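Local structure of tRNA-5-methyluridine(54) 2-sulfurtransferase (Pyrococcus horikoshii, 3VRH) at residues P17-C22 against K27-R32; R36-Y41 against Y65-L70; K111-Y116 against K294-K299. The protein catalyses the ATP-dependent 2-thiolation of 5-methyluridine 54 in the T loop of tRNAs, a modification that stabilises tRNA in thermophiles. All coordinates share one frame; numbering follows the deposited sequence.

Contacts 1 and 2 sit on the same side of the chain's centre, about 15 Å apart between centres, and share helix 23-40: its earlier turns meet the zinc-binding hairpin, its last turn helix 58-69. A salt bridge of 2.7 Å, Glu31 OE1 to Lys69 NZ, joins them. All touching residues of contact 1 are buried; contact 2 is buried too, with Leu70 partly exposed. Contact 3, on the opposite side and about 43 Å from contact 1 between centres, is nearer the surface, with Ile113 exposed. All three are apolar, without a hydrogen bond across. Contacts 1 and 3 each bring in one aromatic ring, Tyr29 and Phe298; contact 1 alone holds a metal ligand, and contact 2 is purely aliphatic.

Contact 1: residues P17-C22 against K27-R32; sequences PKMYLC and KEYFER. With ZN (zinc ion), chain B.
Met19 and Leu21 of strand 19-21 both reach Tyr29 on helix 23-40, and these two apolar touches make the contact. Leu21 comes from the root of the tyrosine: its CD1 lies 3.7 Å from Tyr29 CB and 4.0 Å from Tyr29 CG, the two side chains at about a right angle. Met19 comes further out along one side of the ring, where its CE is 3.7 Å from Tyr29 CD2 and 3.8 Å from Tyr29 CE2. The Met19 CG is tucked between the backbone N and the carbonyl carbon (chi1 54°), and from there the chain runs extended, carrying the terminal methyl to the ring. Both methyls approach the ring obliquely. All three residues are buried, and Ile14 of the partner strand 12-14 packs on both Leu21 and Tyr29.

The metal lies just past Leu21, beyond the C-terminal end of the strand. Cys22 SG binds zinc at 2.5 Å, and Cys3, Cys6 and His25 complete the site. A cysteine pair, then a two-stranded antiparallel hairpin, then a helix whose first turn supplies the last two ligands is consistent with a treble-clef-like zinc finger. Cys22 SG also caps a backbone N as N-cap of helix 23-40, so one thiolate serves metal and helix start.

Polar bonds belong to the helix side: the hydroxyl of Tyr29 is hydrogen-bonded to Glu203 OE2 and to Lys33 NZ, which probably holds the far end of the ring in place. One turn on from Glu28, Arg32 grips that residue side-on in a salt bridge within the helix: NH2 and NE both reach Glu28 OE2, at 3.0 and 3.1 Å, in the guanidinium plane, NH2 on its anti lone pair and NE on the anti side but 23° out of the carboxylate plane.

Contact 2: residues R36-Y41 against Y65-L70; sequences RTIERY and YVLKKL
Ile38 and Leu67 mark the closest approach of the two backbones, their CA atoms 9.8 Å apart, a spacing at which helix 23-40 and helix 58-69 meet through the outer methyls of their side chains. On the first helix the whole contact is carried by Ile38. Its CG1 branch stands anti to the carbonyl carbon (chi1 -63°) and continues extended through chi2, so that CD1 reaches toward the second helix. That methyl meets two leucines three residues apart. Leu67 CD2 lies 3.8 Å from Ile38 CD1, the two side chains meeting at a slant; the CB of Leu67 does not point at the first helix, and it is the end of the chain that comes nearer. Leu70 points its CB toward the first helix, and its CD1 stays a little further off, 4.2 Å from Ile38 CD1. The touch is therefore branch tip to branch tip, aliphatic throughout and small in area, with nothing polar passing between the segments.

The polar groups nearby are answered elsewhere. Thr37 OG1, one residue before Ile38, is hydrogen-bonded to Lys33 O within its own helix and to Glu198 OE1, and Leu70 O is met by Lys46 NZ in a hydrogen bond.

Leu44 and Tyr72 also pack on Ile38. Helix 58-69 lies in the beta-alpha-beta crossover between the parallel strands 49-53 and 73-80 of the PP-loop domain; its N-terminal turn brings Asp59 and Ser60 to the bicine pocket, whereas the side chain of Leu67, toward its other end, stays about 9 Å from that ligand. Val66 packs on Val34 of helix 23-40 and on Tyr207 of helix 201-211, while Tyr65 and Lys68 pack on Ile101 of helix 87-101.

Contact 3: residues K111-Y116 against K294-K299; sequences KEILGY and KEINFK
Ile113, near the end of helix 110-114, sends its CD1 to two residues of the irregular segment 294-299. One is Phe298, whose CZ lies 4.2 Å away; the methyl comes at the ring edge, near its plane. The other is Ile296, with 4.3 Å between the two CD1 atoms. The branch gets there because CG1 of Ile113 takes the crowded position between backbone N and carbonyl carbon (chi1 59°). Val108 of strand 105-109 packs on both Ile113 and Phe298. Leu114 follows, bringing its CD2 to 4.1 Å from Ile296 CD1, the two chains crossing at about a right angle; Phe286 of helix 285-290, close to the second zinc site, touches both. At Gly115 the phi turns positive (90°) and the helix ends, with a weak backbone bond from Gly115 N to Lys111 O.

The facing segment also makes contacts within itself. Ile296 CG2 sits 3.5 Å above one face of the Phe298 ring, offset toward the rim, and Asn297 OD1 accepts from Lys299 N at 3.2 Å, an Asx turn. Helix 127-145 holds it too: Lys141 NZ reaches Ile296 O and Glu295 OE1, and Asp145 OD2 takes Phe298 N.

Across the contact itself there are only methyl groups and a ring edge. The join is apolar and lies near the surface, with Ile113 exposed, so it probably rests on van der Waals contact and partial burial and gives little directional specificity; several polar bonds of the segment run instead to helix 127-145 and probably set its position.

Contact 1: residues P17-C22 against K27-R32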
loop_
_atom_site.group_PDB
_atom_site.type_symbol
_atom_site.label_atom_id
_atom_site.label_comp_id
_atom_site.label_asym_id
_atom_site.label_seq_id
_atom_site.Cartn_x
_atom_site.Cartn_y
_atom_site.Cartn_z
ATOM N N PRO A 17 -13.719 4.741 -20.901
ATOM C CA PRO A 17 -15.161 4.732 -20.627
ATOM C C PRO A 17 -15.791 3.385 -20.990
ATOM O O PRO A 17 -15.144 2.569 -21.650
ATOM C CB PRO A 17 -15.696 5.836 -21.548
ATOM C CG PRO A 17 -14.746 5.857 -22.693
ATOM C CD PRO A 17 -13.391 5.535 -22.099
ATOM N N LYS A 18 -17.025 3.158 -20.546
ATOM C CA LYS A 18 -17.745 1.922 -20.856
ATOM C C LYS A 18 -18.098 1.823 -22.338
ATOM O O LYS A 18 -18.802 2.680 -22.881
ATOM C CB LYS A 18 -19.021 1.809 -20.017
ATOM C CG LYS A 18 -18.794 1.386 -18.578
ATOM C CD LYS A 18 -20.114 1.092 -17.862
ATOM C CE LYS A 18 -20.904 -0.002 -18.575
ATOM N NZ LYS A 18 -22.169 -0.340 -17.856
ATOM N N MET A 19 -17.607 0.767 -22.979
ATOM C CA MET A 19 -17.915 0.478 -24.376
ATOM C C MET A 19 -17.429 -0.910 -24.775
ATOM O O MET A 19 -16.360 -1.357 -24.352
ATOM C CB MET A 19 -17.265 1.510 -25.291
ATOM C CG MET A 19 -15.776 1.660 -25.078
ATOM S SD MET A 19 -15.170 3.120 -25.927
ATOM C CE MET A 19 -13.616 3.398 -25.067
ATOM N N TYR A 20 -18.223 -1.592 -25.591
ATOM C CA TYR A 20 -17.760 -2.802 -26.248
ATOM C C TYR A 20 -17.108 -2.371 -27.542
ATOM O O TYR A 20 -17.593 -1.436 -28.201
ATOM C CB TYR A 20 -18.923 -3.747 -26.521
ATOM C CG TYR A 20 -19.488 -4.330 -25.251
ATOM C CD1 TYR A 20 -19.003 -5.522 -24.741
ATOM C CD2 TYR A 20 -20.488 -3.674 -24.546
ATOM C CE1 TYR A 20 -19.503 -6.056 -23.573
ATOM C CE2 TYR A 20 -20.996 -4.202 -23.374
ATOM C CZ TYR A 20 -20.497 -5.394 -22.892
ATOM O OH TYR A 20 -20.997 -5.932 -21.726
ATOM N N LEU A 21 -16.008 -3.035 -27.900
ATOM C CA LEU A 21 -15.264 -2.704 -29.114
ATOM C C LEU A 21 -14.881 -3.953 -29.898
ATOM O O LEU A 21 -14.470 -4.956 -29.318
ATOM C CB LEU A 21 -13.982 -1.933 -28.759
ATOM C CG LEU A 21 -14.082 -0.564 -28.097
ATOM C CD1 LEU A 21 -12.678 -0.037 -27.828
ATOM C CD2 LEU A 21 -14.903 0.418 -28.958
ATOM N N CYS A 22 -14.992 -3.873 -31.222
ATOM C CA CYS A 22 -14.496 -4.921 -32.092
ATOM C C CYS A 22 -12.969 -4.845 -32.123
ATOM O O CYS A 22 -12.373 -3.904 -31.575
ATOM C CB CYS A 22 -15.049 -4.742 -33.507
ATOM S SG CYS A 22 -14.289 -3.392 -34.436
ATOM N N LYS A 27 -7.998 -1.815 -31.357
ATOM C CA LYS A 27 -6.636 -1.464 -31.768
ATOM C C LYS A 27 -6.496 0.047 -31.801
ATOM O O LYS A 27 -5.557 0.616 -31.233
ATOM C CB LYS A 27 -6.312 -2.069 -33.140
ATOM C CG LYS A 27 -5.873 -3.530 -33.046
ATOM C CD LYS A 27 -6.033 -4.316 -34.356
ATOM C CE LYS A 27 -5.315 -3.684 -35.529
ATOM N NZ LYS A 27 -5.249 -4.634 -36.701
ATOM N N GLU A 28 -7.467 0.686 -32.449
ATOM C CA GLU A 28 -7.518 2.140 -32.565
ATOM C C GLU A 28 -7.595 2.825 -31.203
ATOM O O GLU A 28 -6.843 3.766 -30.927
ATOM C CB GLU A 28 -8.705 2.545 -33.445
ATOM C CG GLU A 28 -8.917 4.044 -33.539
ATOM C CD GLU A 28 -9.944 4.448 -34.606
ATOM O OE1 GLU A 28 -10.700 3.578 -35.098
ATOM O OE2 GLU A 28 -9.987 5.650 -34.953
ATOM N N TYR A 29 -8.495 2.350 -30.344
ATOM C CA TYR A 29 -8.572 2.877 -28.981
ATOM C C TYR A 29 -7.217 2.758 -28.270
ATOM O O TYR A 29 -6.749 3.701 -27.615
ATOM C CB TYR A 29 -9.683 2.164 -28.199
ATOM C CG TYR A 29 -9.497 2.120 -26.697
ATOM C CD1 TYR A 29 -8.790 1.078 -26.103
ATOM C CD2 TYR A 29 -10.042 3.103 -25.872
ATOM C CE1 TYR A 29 -8.608 1.023 -24.737
ATOM C CE2 TYR A 29 -9.873 3.059 -24.489
ATOM C CZ TYR A 29 -9.155 2.008 -23.928
ATOM O OH TYR A 29 -8.954 1.922 -22.567
ATOM N N PHE A 30 -6.565 1.614 -28.428
ATOM C CA PHE A 30 -5.326 1.364 -27.688
ATOM C C PHE A 30 -4.229 2.298 -28.184
ATOM O O PHE A 30 -3.498 2.912 -27.394
ATOM C CB PHE A 30 -4.913 -0.097 -27.853
ATOM C CG PHE A 30 -3.751 -0.521 -26.988
ATOM C CD1 PHE A 30 -2.451 -0.382 -27.435
ATOM C CD2 PHE A 30 -3.967 -1.136 -25.750
ATOM C CE1 PHE A 30 -1.382 -0.801 -26.659
ATOM C CE2 PHE A 30 -2.892 -1.550 -24.972
ATOM C CZ PHE A 30 -1.599 -1.380 -25.439
ATOM N N GLU A 31 -4.134 2.409 -29.499
ATOM C CA GLU A 31 -3.132 3.255 -30.126
ATOM C C GLU A 31 -3.354 4.733 -29.789
ATOM O O GLU A 31 -2.402 5.476 -29.520
ATOM C CB GLU A 31 -3.138 3.017 -31.647
ATOM C CG GLU A 31 -2.616 1.632 -32.063
ATOM C CD GLU A 31 -3.280 1.093 -33.339
ATOM O OE1 GLU A 31 -3.233 -0.135 -33.573
ATOM O OE2 GLU A 31 -3.862 1.893 -34.096
ATOM N N ARG A 32 -4.616 5.154 -29.790
ATOM C CA ARG A 32 -4.946 6.522 -29.382
ATOM C C ARG A 32 -4.580 6.795 -27.928
ATOM O O ARG A 32 -3.983 7.825 -27.619
ATOM C CB ARG A 32 -6.432 6.796 -29.573
ATOM C CG ARG A 32 -6.851 6.908 -31.011
ATOM C CD ARG A 32 -8.369 6.967 -31.130
ATOM N NE ARG A 32 -8.794 7.174 -32.510
ATOM C CZ ARG A 32 -8.864 8.365 -33.094
ATOM N NH1 ARG A 32 -8.542 9.461 -32.414
ATOM N NH2 ARG A 32 -9.260 8.460 -34.358
HETATM ZN ZN ZN B . -16.109 -1.642 -34.442
#

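Contact 2: residues R36-Y41 against Y65-L70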
loop_
_atom_site.group_PDB
_atom_site.type_symbol
_atom_site.label_atom_id
_atom_site.label_comp_id
_atom_site.label_asym_id
_atom_site.label_seq_id
_atom_site.Cartn_x
_atom_site.Cartn_y
_atom_site.Cartn_z
ATOM N N ARG A 36 -2.127 9.539 -26.597
ATOM C CA ARG A 36 -2.546 10.497 -25.568
ATOM C C ARG A 36 -1.563 10.558 -24.407
ATOM O O ARG A 36 -1.257 11.637 -23.902
ATOM C CB ARG A 36 -3.953 10.168 -25.071
ATOM C CG ARG A 36 -5.024 10.448 -26.133
ATOM C CD ARG A 36 -6.362 9.738 -25.864
ATOM N NE ARG A 36 -7.295 9.954 -26.975
ATOM C CZ ARG A 36 -8.404 9.247 -27.186
ATOM N NH1 ARG A 36 -8.736 8.260 -26.359
ATOM N NH2 ARG A 36 -9.180 9.524 -28.231
ATOM N N THR A 37 -1.045 9.400 -24.014
ATOM C CA THR A 37 -0.071 9.327 -22.929
ATOM C C THR A 37 1.238 10.004 -23.272
ATOM O O THR A 37 1.781 10.748 -22.456
ATOM C CB THR A 37 0.228 7.871 -22.527
ATOM O OG1 THR A 37 -0.989 7.243 -22.125
ATOM C CG2 THR A 37 1.219 7.828 -21.376
ATOM N N ILE A 38 1.746 9.748 -24.477
ATOM C CA ILE A 38 2.974 10.377 -24.924
ATOM C C ILE A 38 2.830 11.906 -24.923
ATOM O O ILE A 38 3.703 12.624 -24.445
ATOM C CB ILE A 38 3.353 9.887 -26.327
ATOM C CG1 ILE A 38 3.639 8.383 -26.294
ATOM C CG2 ILE A 38 4.548 10.679 -26.869
ATOM C CD1 ILE A 38 3.734 7.760 -27.676
ATOM N N GLU A 39 1.714 12.381 -25.460
ATOM C CA GLU A 39 1.384 13.804 -25.487
ATOM C C GLU A 39 1.306 14.422 -24.090
ATOM O O GLU A 39 1.980 15.408 -23.800
ATOM C CB GLU A 39 0.037 13.980 -26.178
ATOM C CG GLU A 39 -0.311 15.392 -26.564
ATOM C CD GLU A 39 -1.376 15.420 -27.650
ATOM O OE1 GLU A 39 -2.419 14.738 -27.479
ATOM O OE2 GLU A 39 -1.160 16.099 -28.682
ATOM N N ARG A 40 0.485 13.839 -23.226
ATOM C CA ARG A 40 0.238 14.417 -21.909
ATOM C C ARG A 40 1.498 14.605 -21.088
ATOM O O ARG A 40 1.648 15.617 -20.394
ATOM C CB ARG A 40 -0.712 13.537 -21.113
ATOM C CG ARG A 40 -2.088 13.456 -21.692
ATOM C CD ARG A 40 -2.783 12.231 -21.177
ATOM N NE ARG A 40 -2.902 12.292 -19.729
ATOM C CZ ARG A 40 -3.949 11.820 -19.076
ATOM N NH1 ARG A 40 -4.002 11.906 -17.757
ATOM N NH2 ARG A 40 -4.941 11.263 -19.756
ATOM N N TYR A 41 2.389 13.618 -21.150
ATOM C CA TYR A 41 3.588 13.650 -20.330
ATOM C C TYR A 41 4.813 14.087 -21.114
ATOM O O TYR A 41 5.925 14.069 -20.586
ATOM C CB TYR A 41 3.815 12.297 -19.644
ATOM C CG TYR A 41 2.705 11.946 -18.682
ATOM C CD1 TYR A 41 2.595 12.592 -17.454
ATOM C CD2 TYR A 41 1.756 10.988 -19.004
ATOM C CE1 TYR A 41 1.572 12.290 -16.572
ATOM C CE2 TYR A 41 0.729 10.670 -18.122
ATOM C CZ TYR A 41 0.639 11.331 -16.913
ATOM O OH TYR A 41 -0.377 11.023 -16.035
ATOM N N TYR A 65 5.819 -2.190 -31.133
ATOM C CA TYR A 65 4.831 -2.306 -32.180
ATOM C C TYR A 65 4.051 -1.002 -32.352
ATOM O O TYR A 65 3.892 -0.518 -33.470
ATOM C CB TYR A 65 3.865 -3.473 -31.918
ATOM C CG TYR A 65 2.921 -3.747 -33.086
ATOM C CD1 TYR A 65 1.812 -2.933 -33.318
ATOM C CD2 TYR A 65 3.138 -4.814 -33.950
ATOM C CE1 TYR A 65 0.953 -3.163 -34.360
ATOM C CE2 TYR A 65 2.278 -5.055 -35.028
ATOM C CZ TYR A 65 1.183 -4.223 -35.220
ATOM O OH TYR A 65 0.318 -4.441 -36.266
ATOM N N VAL A 66 3.557 -0.450 -31.250
ATOM C CA VAL A 66 2.712 0.735 -31.316
ATOM C C VAL A 66 3.493 2.012 -31.619
ATOM O O VAL A 66 3.033 2.837 -32.406
ATOM C CB VAL A 66 1.844 0.926 -30.037
ATOM C CG1 VAL A 66 1.030 2.210 -30.116
ATOM C CG2 VAL A 66 0.897 -0.250 -29.860
ATOM N N LEU A 67 4.653 2.186 -30.992
ATOM C CA LEU A 67 5.487 3.344 -31.307
ATOM C C LEU A 67 5.775 3.385 -32.809
ATOM O O LEU A 67 5.766 4.452 -33.414
ATOM C CB LEU A 67 6.799 3.306 -30.535
ATOM C CG LEU A 67 6.682 3.540 -29.026
ATOM C CD1 LEU A 67 8.050 3.557 -28.406
ATOM C CD2 LEU A 67 5.950 4.820 -28.721
ATOM N N LYS A 68 5.984 2.208 -33.400
ATOM C CA LYS A 68 6.249 2.078 -34.836
ATOM C C LYS A 68 5.022 2.471 -35.643
ATOM O O LYS A 68 5.110 3.272 -36.575
ATOM C CB LYS A 68 6.639 0.633 -35.181
ATOM C CG LYS A 68 7.118 0.428 -36.613
ATOM C CD LYS A 68 8.525 0.971 -36.800
ATOM C CE LYS A 68 8.986 0.768 -38.241
ATOM N NZ LYS A 68 10.236 1.515 -38.498
ATOM N N LYS A 69 3.879 1.892 -35.289
ATOM C CA LYS A 69 2.627 2.184 -35.983
ATOM C C LYS A 69 2.256 3.672 -35.865
ATOM O O LYS A 69 1.723 4.272 -36.800
ATOM C CB LYS A 69 1.511 1.292 -35.462
ATOM C CG LYS A 69 0.208 1.428 -36.230
ATOM C CD LYS A 69 -0.763 0.317 -35.862
ATOM C CE LYS A 69 -2.069 0.456 -36.639
ATOM N NZ LYS A 69 -3.108 -0.547 -36.279
ATOM N N LEU A 70 2.579 4.270 -34.723
ATOM C CA LEU A 70 2.319 5.692 -34.509
ATOM C C LEU A 70 3.243 6.581 -35.329
ATOM O O LEU A 70 2.984 7.770 -35.471
ATOM C CB LEU A 70 2.419 6.064 -33.027
ATOM C CG LEU A 70 1.260 5.552 -32.176
ATOM C CD1 LEU A 70 1.342 6.073 -30.730
ATOM C CD2 LEU A 70 -0.061 5.947 -32.818
#

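Contact 3: residues K111-Y116 against K294-K299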
loop_
_atom_site.group_PDB
_atom_site.type_symbol
_atom_site.label_atom_id
_atom_site.label_comp_id
_atom_site.label_asym_id
_atom_site.label_seq_id
_atom_site.Cartn_x
_atom_site.Cartn_y
_atom_site.Cartn_z
ATOM N N LYS A 111 26.193 -13.539 -21.781
ATOM C CA LYS A 111 27.150 -14.634 -21.623
ATOM C C LYS A 111 28.366 -14.453 -22.530
ATOM O O LYS A 111 29.473 -14.824 -22.166
ATOM C CB LYS A 111 26.481 -15.967 -21.955
ATOM C CG LYS A 111 26.924 -17.144 -21.090
ATOM C CD LYS A 111 28.264 -17.714 -21.509
ATOM C CE LYS A 111 28.573 -18.979 -20.714
ATOM N NZ LYS A 111 27.385 -19.896 -20.638
ATOM N N GLU A 112 28.154 -13.891 -23.717
ATOM C CA GLU A 112 29.260 -13.647 -24.636
ATOM C C GLU A 112 30.192 -12.518 -24.178
ATOM O O GLU A 112 31.405 -12.659 -24.200
ATOM C CB GLU A 112 28.748 -13.438 -26.066
ATOM C CG GLU A 112 28.146 -14.714 -26.642
ATOM C CD GLU A 112 27.638 -14.570 -28.075
ATOM O OE1 GLU A 112 27.891 -13.530 -28.736
ATOM O OE2 GLU A 112 26.966 -15.514 -28.543
ATOM N N ILE A 113 29.634 -11.411 -23.723
ATOM C CA ILE A 113 30.468 -10.275 -23.370
ATOM C C ILE A 113 30.981 -10.322 -21.927
ATOM O O ILE A 113 32.008 -9.731 -21.617
ATOM C CB ILE A 113 29.728 -8.960 -23.594
ATOM C CG1 ILE A 113 28.451 -8.939 -22.758
ATOM C CG2 ILE A 113 29.424 -8.762 -25.097
ATOM C CD1 ILE A 113 27.964 -7.566 -22.429
ATOM N N LEU A 114 30.266 -11.020 -21.050
ATOM C CA LEU A 114 30.642 -11.063 -19.644
ATOM C C LEU A 114 31.190 -12.417 -19.223
ATOM O O LEU A 114 31.772 -12.542 -18.140
ATOM C CB LEU A 114 29.451 -10.679 -18.760
ATOM C CG LEU A 114 28.921 -9.264 -18.996
ATOM C CD1 LEU A 114 27.655 -8.997 -18.194
ATOM C CD2 LEU A 114 30.000 -8.225 -18.677
ATOM N N GLY A 115 30.992 -13.425 -20.072
ATOM C CA GLY A 115 31.489 -14.775 -19.820
ATOM C C GLY A 115 30.540 -15.699 -19.063
ATOM O O GLY A 115 30.770 -16.908 -18.976
ATOM N N TYR A 116 29.470 -15.143 -18.514
ATOM C CA TYR A 116 28.559 -15.920 -17.663
ATOM C C TYR A 116 27.095 -15.597 -17.911
ATOM O O TYR A 116 26.717 -14.427 -18.099
ATOM C CB TYR A 116 28.850 -15.657 -16.182
ATOM C CG TYR A 116 30.237 -16.043 -15.729
ATOM C CD1 TYR A 116 31.307 -15.181 -15.898
ATOM C CD2 TYR A 116 30.468 -17.262 -15.117
ATOM C CE1 TYR A 116 32.570 -15.528 -15.486
ATOM C CE2 TYR A 116 31.726 -17.620 -14.695
ATOM C CZ TYR A 116 32.777 -16.751 -14.880
ATOM O OH TYR A 116 34.043 -17.111 -14.462
ATOM N N LYS A 294 37.727 -2.888 -17.588
ATOM C CA LYS A 294 37.657 -2.167 -18.859
ATOM C C LYS A 294 36.229 -1.841 -19.290
ATOM O O LYS A 294 35.287 -2.555 -18.940
ATOM C CB LYS A 294 38.403 -2.937 -19.952
ATOM C CG LYS A 294 39.917 -2.922 -19.753
ATOM C CD LYS A 294 40.635 -3.865 -20.694
ATOM C CE LYS A 294 42.109 -3.976 -20.311
ATOM N NZ LYS A 294 42.826 -5.041 -21.075
ATOM N N GLU A 295 36.086 -0.755 -20.044
ATOM C CA GLU A 295 34.787 -0.284 -20.495
ATOM C C GLU A 295 34.251 -1.189 -21.596
ATOM O O GLU A 295 35.021 -1.768 -22.349
ATOM C CB GLU A 295 34.895 1.155 -21.005
ATOM C CG GLU A 295 33.554 1.762 -21.384
ATOM C CD GLU A 295 33.660 3.163 -21.939
ATOM O OE1 GLU A 295 32.801 3.533 -22.773
ATOM O OE2 GLU A 295 34.590 3.897 -21.538
ATOM N N ILE A 296 32.931 -1.340 -21.676
ATOM C CA ILE A 296 32.341 -2.055 -22.798
ATOM C C ILE A 296 31.819 -1.063 -23.814
ATOM O O ILE A 296 31.066 -0.139 -23.474
ATOM C CB ILE A 296 31.210 -2.988 -22.368
ATOM C CG1 ILE A 296 31.719 -3.979 -21.324
ATOM C CG2 ILE A 296 30.656 -3.723 -23.570
ATOM C CD1 ILE A 296 30.627 -4.695 -20.601
ATOM N N ASN A 297 32.236 -1.246 -25.061
ATOM C CA ASN A 297 31.835 -0.351 -26.136
ATOM C C ASN A 297 30.649 -0.952 -26.869
ATOM O O ASN A 297 30.805 -1.951 -27.560
ATOM C CB ASN A 297 33.003 -0.155 -27.101
ATOM C CG ASN A 297 32.791 1.005 -28.043
ATOM O OD1 ASN A 297 31.691 1.550 -28.143
ATOM N ND2 ASN A 297 33.854 1.396 -28.742
ATOM N N PHE A 298 29.468 -0.353 -26.717
ATOM C CA PHE A 298 28.259 -0.899 -27.344
ATOM C C PHE A 298 27.933 -0.280 -28.692
ATOM O O PHE A 298 26.908 -0.612 -29.301
ATOM C CB PHE A 298 27.049 -0.803 -26.419
ATOM C CG PHE A 298 27.098 -1.759 -25.269
ATOM C CD1 PHE A 298 26.865 -3.108 -25.468
ATOM C CD2 PHE A 298 27.374 -1.311 -23.995
ATOM C CE1 PHE A 298 26.907 -3.982 -24.421
ATOM C CE2 PHE A 298 27.418 -2.187 -22.937
ATOM C CZ PHE A 298 27.184 -3.522 -23.145
ATOM N N LYS A 299 28.808 0.615 -29.150
ATOM C CA LYS A 299 28.675 1.220 -30.466
ATOM C C LYS A 299 28.576 0.164 -31.582
ATOM O O LYS A 299 29.362 -0.789 -31.638
ATOM C CB LYS A 299 29.858 2.158 -30.733
ATOM C CG LYS A 299 29.836 2.790 -32.110
ATOM C CD LYS A 299 28.657 3.733 -32.280
ATOM C CE LYS A 299 28.720 4.445 -33.625
ATOM N NZ LYS A 299 28.323 3.552 -34.755
#